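Local coordinates for protein 2-C-methyl-D-erythritol 2,4-cyclodiphosphate synthase (Thermus thermophilus, PDB 1IV4) that catalyses the conversion of 4-diphosphocytidyl-2-C-methyl-D-erythritol 2-phosphate to 2-C-methyl-D-erythritol 2,4-cyclodiphosphate, releasing CMP, in isoprenoid precursor biosynthesis, at residues P26-A31 / L100-L105; S95-L100 / T130-E135. The protein carries 3 engineered substitutions. One frame throughout, in Å; residues are numbered along the deposited sequence.

Contact 1 (P26-A31 / L100-L105); sequences PSPVGA and LDRPKL. With C5P (cytidine-5'-monophosphate), chain J.
Pro28 lies over one face of the Arg102 guanidinium group. Its CG stands 3.7 Å from NH1 of Arg102 and is displaced toward the rim of that plane, while the two side chains run obliquely to each other. Val29 meets the same group through CG1, its side chain crossing that of Arg102 at about a right angle. The arginine gets there on a chain extended from CG to NE, and its NH2 forms a salt bridge with Glu14. The second half of the contact is a proline set against a serine: OG of Ser27 comes to 3.2 Å from CD of Pro103. With OG of Ser27 anti to its own nitrogen (chi1 176°), the hydroxyl lies at this ring margin and near O of Val29, modelled too close to be trusted. The peptide bond before Pro103 is cis, and the loop around it reads the cytosine of the bound CMP: N4 donates to O of Leu100 and to O of Pro103, both at 3.0 Å, and N of Leu105 donates to N3 at 2.8 Å, nearly straight at 172°. Strand 29-31 pairs with strand 3-14, and Leu18 and Ile25 of the two-stranded sheet 18-20/23-25 pack on Pro103.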
# COMPACT_ATOMS: atom_id res chain seq x y z
N PRO A 26 15.48 -1.77 -21.05
CA PRO A 26 16.53 -2.78 -21.28
C PRO A 26 16.77 -3.55 -19.99
O PRO A 26 16.99 -2.94 -18.95
CB PRO A 26 17.76 -1.97 -21.66
CG PRO A 26 17.20 -0.70 -22.22
CD PRO A 26 15.93 -0.43 -21.46
N SER A 27 16.71 -4.87 -20.07
CA SER A 27 16.69 -5.73 -18.91
C SER A 27 16.99 -7.20 -19.21
O SER A 27 16.60 -7.72 -20.25
CB SER A 27 15.25 -5.68 -18.33
OG SER A 27 15.05 -6.54 -17.25
N PRO A 28 17.63 -7.88 -18.29
CA PRO A 28 17.85 -9.34 -18.42
C PRO A 28 16.54 -10.11 -18.27
O PRO A 28 16.40 -11.26 -18.71
CB PRO A 28 18.83 -9.62 -17.28
CG PRO A 28 18.47 -8.59 -16.25
CD PRO A 28 18.20 -7.33 -17.04
N VAL A 29 15.52 -9.50 -17.66
CA VAL A 29 14.27 -10.14 -17.32
C VAL A 29 13.06 -9.25 -17.65
O VAL A 29 13.15 -8.03 -17.68
CB VAL A 29 14.18 -10.51 -15.82
CG1 VAL A 29 15.25 -11.54 -15.48
CG2 VAL A 29 14.33 -9.28 -14.93
N GLY A 30 11.93 -9.90 -17.90
CA GLY A 30 10.71 -9.18 -18.23
C GLY A 30 9.48 -9.99 -17.87
O GLY A 30 9.53 -11.15 -17.44
N ALA A 31 8.32 -9.34 -18.04
CA ALA A 31 7.13 -9.98 -17.52
C ALA A 31 6.80 -11.24 -18.32
O ALA A 31 6.87 -11.20 -19.55
CB ALA A 31 5.94 -9.02 -17.50
N LEU A 100 11.36 -4.09 -7.50
CA LEU A 100 12.02 -5.07 -8.35
C LEU A 100 13.53 -4.99 -8.11
O LEU A 100 14.09 -3.93 -7.85
CB LEU A 100 11.67 -4.87 -9.82
CG LEU A 100 12.35 -3.70 -10.50
CD1 LEU A 100 12.14 -3.75 -12.01
CD2 LEU A 100 11.84 -2.40 -9.91
N ASP A 101 14.17 -6.16 -8.18
CA ASP A 101 15.57 -6.26 -7.79
C ASP A 101 16.48 -5.73 -8.89
O ASP A 101 17.43 -5.03 -8.56
CB ASP A 101 15.96 -7.71 -7.49
CG ASP A 101 15.27 -8.27 -6.27
OD1 ASP A 101 14.40 -7.60 -5.69
OD2 ASP A 101 15.60 -9.41 -5.90
N ARG A 102 16.17 -6.12 -10.12
CA ARG A 102 16.87 -5.70 -11.32
C ARG A 102 15.90 -5.58 -12.48
O ARG A 102 14.82 -6.22 -12.47
CB ARG A 102 17.98 -6.71 -11.65
CG ARG A 102 17.44 -8.12 -11.74
CD ARG A 102 18.50 -9.21 -11.86
NE ARG A 102 17.91 -10.38 -12.53
CZ ARG A 102 18.45 -11.21 -13.40
NH1 ARG A 102 19.71 -11.10 -13.82
NH2 ARG A 102 17.70 -12.20 -13.87
N PRO A 103 16.16 -4.76 -13.49
CA PRO A 103 17.33 -3.89 -13.57
C PRO A 103 17.22 -2.66 -12.69
O PRO A 103 16.14 -2.36 -12.16
CB PRO A 103 17.30 -3.43 -15.04
CG PRO A 103 15.84 -3.40 -15.37
CD PRO A 103 15.28 -4.61 -14.68
N LYS A 104 18.31 -1.92 -12.51
CA LYS A 104 18.24 -0.62 -11.86
C LYS A 104 17.38 0.33 -12.69
O LYS A 104 17.59 0.44 -13.91
CB LYS A 104 19.62 -0.00 -11.65
CG LYS A 104 20.77 -0.99 -11.55
CD LYS A 104 20.80 -1.73 -10.23
CE LYS A 104 20.86 -0.79 -9.04
NZ LYS A 104 22.26 -0.45 -8.66
N LEU A 105 16.42 1.01 -12.05
CA LEU A 105 15.55 1.91 -12.80
C LEU A 105 16.04 3.34 -12.72
O LEU A 105 15.60 4.18 -13.50
CB LEU A 105 14.10 1.84 -12.33
CG LEU A 105 13.40 0.49 -12.54
CD1 LEU A 105 11.98 0.54 -12.01
CD2 LEU A 105 13.41 0.08 -14.00
O3P C5P J . 15.62 -1.56 -2.05
P C5P J . 16.85 -0.62 -1.76
O1P C5P J . 18.11 -1.34 -1.74
O2P C5P J . 16.62 0.37 -0.53
O5' C5P J . 16.91 0.48 -2.92
C5' C5P J . 17.91 1.46 -2.96
C4' C5P J . 17.66 2.31 -4.12
O4' C5P J . 17.87 1.86 -5.47
C3' C5P J . 16.36 3.14 -4.17
O3' C5P J . 15.95 4.10 -3.16
C2' C5P J . 16.15 3.45 -5.64
O2' C5P J . 16.91 4.62 -5.74
C1' C5P J . 17.20 2.72 -6.37
N1 C5P J . 16.59 1.52 -7.14
C2 C5P J . 16.66 1.51 -8.59
N3 C5P J . 16.16 0.51 -9.35
C4 C5P J . 15.55 -0.63 -8.75
C5 C5P J . 15.43 -0.70 -7.32
C6 C5P J . 15.96 0.35 -6.59
O2 C5P J . 17.19 2.48 -9.16
N4 C5P J . 15.07 -1.64 -9.50

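Contact 2 (S95-L100 / T130-E135); sequences SLVLTL and TFKTSE. With MG (magnesium ion), chain I; C5P (cytidine-5'-monophosphate), chain J.
O of Leu98 accepts the 2.8 Å hydrogen bond from N of Lys132 (155° at the hydrogen), and CA of Phe131 adds a weaker CA-H...O contact at 3.4 Å. O of Lys132 is met alike, by the N-H of Leu100 and a CA-H...O contact from CA of Thr99 at 3.2 Å. The two strands run parallel within 24°, pairing Val97 with Thr130, Leu98 with Phe131 and Thr99 with Lys132. On the Leu98 face, CD1 of Leu98 meets the Phe131 ring at its edge, 4.2 Å from CE1; on the other face, CG2 of Val97 abuts OG1 of Thr130 at 3.3 Å. Past the strand ends, O3P of CMP accepts from both N and OG1 of Thr133, each 2.7 Å away. A chi1 of 71° tucks OG1 of Thr133 between its backbone N and carbonyl carbon, where it also accepts from N of Glu135 in an ST turn. A valine in place of Thr133 would probably leave O3P without its hydroxyl donor and N of Glu135 without its acceptor. Lys132 NZ is modelled as a magnesium ligand, unusual for a lysine, beside O2P and Asp8 of the second subunit. The arrangement is a beta-alpha-beta unit, its parallel strands adjacent and joined through helix 109-120, with the nucleotide site at their C-terminal ends and at a subunit boundary, as in the trimeric IspF family.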
# COMPACT_ATOMS: atom_id res chain seq x y z
N SER A 95 0.93 8.73 -7.10
CA SER A 95 2.12 8.36 -6.35
C SER A 95 2.24 6.85 -6.33
O SER A 95 1.34 6.18 -5.84
CB SER A 95 2.01 8.92 -4.93
OG SER A 95 3.21 8.68 -4.17
N LEU A 96 3.35 6.30 -6.83
CA LEU A 96 3.39 4.83 -6.84
C LEU A 96 4.81 4.33 -6.54
O LEU A 96 5.74 5.10 -6.72
CB LEU A 96 2.95 4.30 -8.19
CG LEU A 96 3.90 4.62 -9.34
CD1 LEU A 96 3.60 3.70 -10.53
CD2 LEU A 96 3.83 6.06 -9.78
N VAL A 97 4.90 3.08 -6.13
CA VAL A 97 6.18 2.46 -5.80
C VAL A 97 6.39 1.24 -6.67
O VAL A 97 5.49 0.40 -6.74
CB VAL A 97 6.23 2.05 -4.33
CG1 VAL A 97 7.58 1.45 -3.99
CG2 VAL A 97 5.98 3.28 -3.44
N LEU A 98 7.54 1.12 -7.33
CA LEU A 98 7.88 -0.09 -8.06
C LEU A 98 8.94 -0.86 -7.30
O LEU A 98 9.97 -0.28 -6.91
CB LEU A 98 8.41 0.21 -9.47
CG LEU A 98 7.56 1.13 -10.33
CD1 LEU A 98 8.20 1.38 -11.68
CD2 LEU A 98 6.19 0.52 -10.53
N THR A 99 8.61 -2.14 -7.14
CA THR A 99 9.50 -3.04 -6.41
C THR A 99 10.05 -4.10 -7.37
O THR A 99 9.28 -4.85 -7.97
CB THR A 99 8.80 -3.76 -5.24
OG1 THR A 99 8.29 -2.76 -4.36
CG2 THR A 99 9.81 -4.62 -4.48
N LEU A 100 11.36 -4.09 -7.50
CA LEU A 100 12.02 -5.07 -8.35
C LEU A 100 13.53 -4.99 -8.11
O LEU A 100 14.09 -3.93 -7.85
CB LEU A 100 11.67 -4.87 -9.82
CG LEU A 100 12.35 -3.70 -10.50
CD1 LEU A 100 12.14 -3.75 -12.01
CD2 LEU A 100 11.84 -2.40 -9.91
N THR A 130 8.68 6.13 -7.08
CA THR A 130 9.86 5.71 -6.30
C THR A 130 10.16 4.25 -6.62
O THR A 130 9.28 3.49 -6.98
CB THR A 130 9.71 5.85 -4.78
OG1 THR A 130 8.58 5.09 -4.35
CG2 THR A 130 9.45 7.31 -4.42
N PHE A 131 11.43 3.88 -6.48
CA PHE A 131 11.84 2.50 -6.77
C PHE A 131 12.45 1.83 -5.55
O PHE A 131 13.17 2.47 -4.76
CB PHE A 131 12.90 2.45 -7.88
CG PHE A 131 12.65 3.37 -9.06
CD1 PHE A 131 11.45 3.34 -9.75
CD2 PHE A 131 13.63 4.26 -9.47
CE1 PHE A 131 11.24 4.18 -10.83
CE2 PHE A 131 13.42 5.08 -10.55
CZ PHE A 131 12.23 5.05 -11.26
N LYS A 132 12.24 0.52 -5.42
CA LYS A 132 12.93 -0.19 -4.35
C LYS A 132 13.22 -1.62 -4.82
O LYS A 132 12.52 -2.08 -5.72
CB LYS A 132 12.10 -0.30 -3.08
CG LYS A 132 11.26 0.86 -2.64
CD LYS A 132 11.96 1.70 -1.59
CE LYS A 132 12.84 0.89 -0.66
NZ LYS A 132 13.92 1.71 -0.03
N THR A 133 14.20 -2.29 -4.21
CA THR A 133 14.35 -3.73 -4.41
C THR A 133 13.43 -4.46 -3.43
O THR A 133 12.87 -3.83 -2.54
CB THR A 133 15.79 -4.22 -4.18
OG1 THR A 133 16.10 -4.17 -2.77
CG2 THR A 133 16.79 -3.32 -4.89
N SER A 134 13.31 -5.77 -3.61
CA SER A 134 12.53 -6.58 -2.68
C SER A 134 13.41 -7.07 -1.53
O SER A 134 12.90 -7.74 -0.63
CB SER A 134 11.91 -7.78 -3.39
OG SER A 134 12.85 -8.81 -3.65
N GLU A 135 14.69 -6.75 -1.56
CA GLU A 135 15.59 -7.18 -0.48
C GLU A 135 15.54 -8.70 -0.37
O GLU A 135 15.56 -9.34 0.68
CB GLU A 135 15.26 -6.53 0.87
CG GLU A 135 15.54 -5.05 0.93
CD GLU A 135 16.98 -4.61 0.82
OE1 GLU A 135 17.23 -3.41 0.56
OE2 GLU A 135 17.90 -5.45 0.97
MG MG I . 15.06 0.27 0.91
O3P C5P J . 15.62 -1.56 -2.05
P C5P J . 16.85 -0.62 -1.76
O1P C5P J . 18.11 -1.34 -1.74
O2P C5P J . 16.62 0.37 -0.53
O5' C5P J . 16.91 0.48 -2.92
C5' C5P J . 17.91 1.46 -2.96
C4' C5P J . 17.66 2.31 -4.12
O4' C5P J . 17.87 1.86 -5.47
C3' C5P J . 16.36 3.14 -4.17
O3' C5P J . 15.95 4.10 -3.16
C2' C5P J . 16.15 3.45 -5.64
O2' C5P J . 16.91 4.62 -5.74
C1' C5P J . 17.20 2.72 -6.37
N1 C5P J . 16.59 1.52 -7.14
C2 C5P J . 16.66 1.51 -8.59
N3 C5P J . 16.16 0.51 -9.35
C4 C5P J . 15.55 -0.63 -8.75
C5 C5P J . 15.43 -0.70 -7.32
C6 C5P J . 15.96 0.35 -6.59
O2 C5P J . 17.19 2.48 -9.16
N4 C5P J . 15.07 -1.64 -9.50
O HOH W 1 6.16 6.66 -4.46
O HOH W 2 15.80 -1.29 2.02
O HOH W 3 14.07 -1.52 0.05
O HOH W 4 15.94 1.28 2.11

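Following the chain from the N terminus, contact 1 closes a long loop from 26-31 to 100-105, which takes in helices 39-50, 57-60 and 73-85 and strand 91-99. Contact 2 starts inside that loop, at 95-100, and ends beyond it, at 130-135, closing a shorter loop around helix 109-120. The two therefore cross, sharing Leu100 where strand 91-99 gives way to the cytosine-binding loop. They also touch directly: OD1 of Asp101 lies 2.8 Å from OG of Ser134, probably a hydrogen bond, and Leu105 packs on Leu98 and Phe131. Together they tie strands 29-31 and 127-132, outermost within this chain's five-stranded sheet, to the loop around CMP.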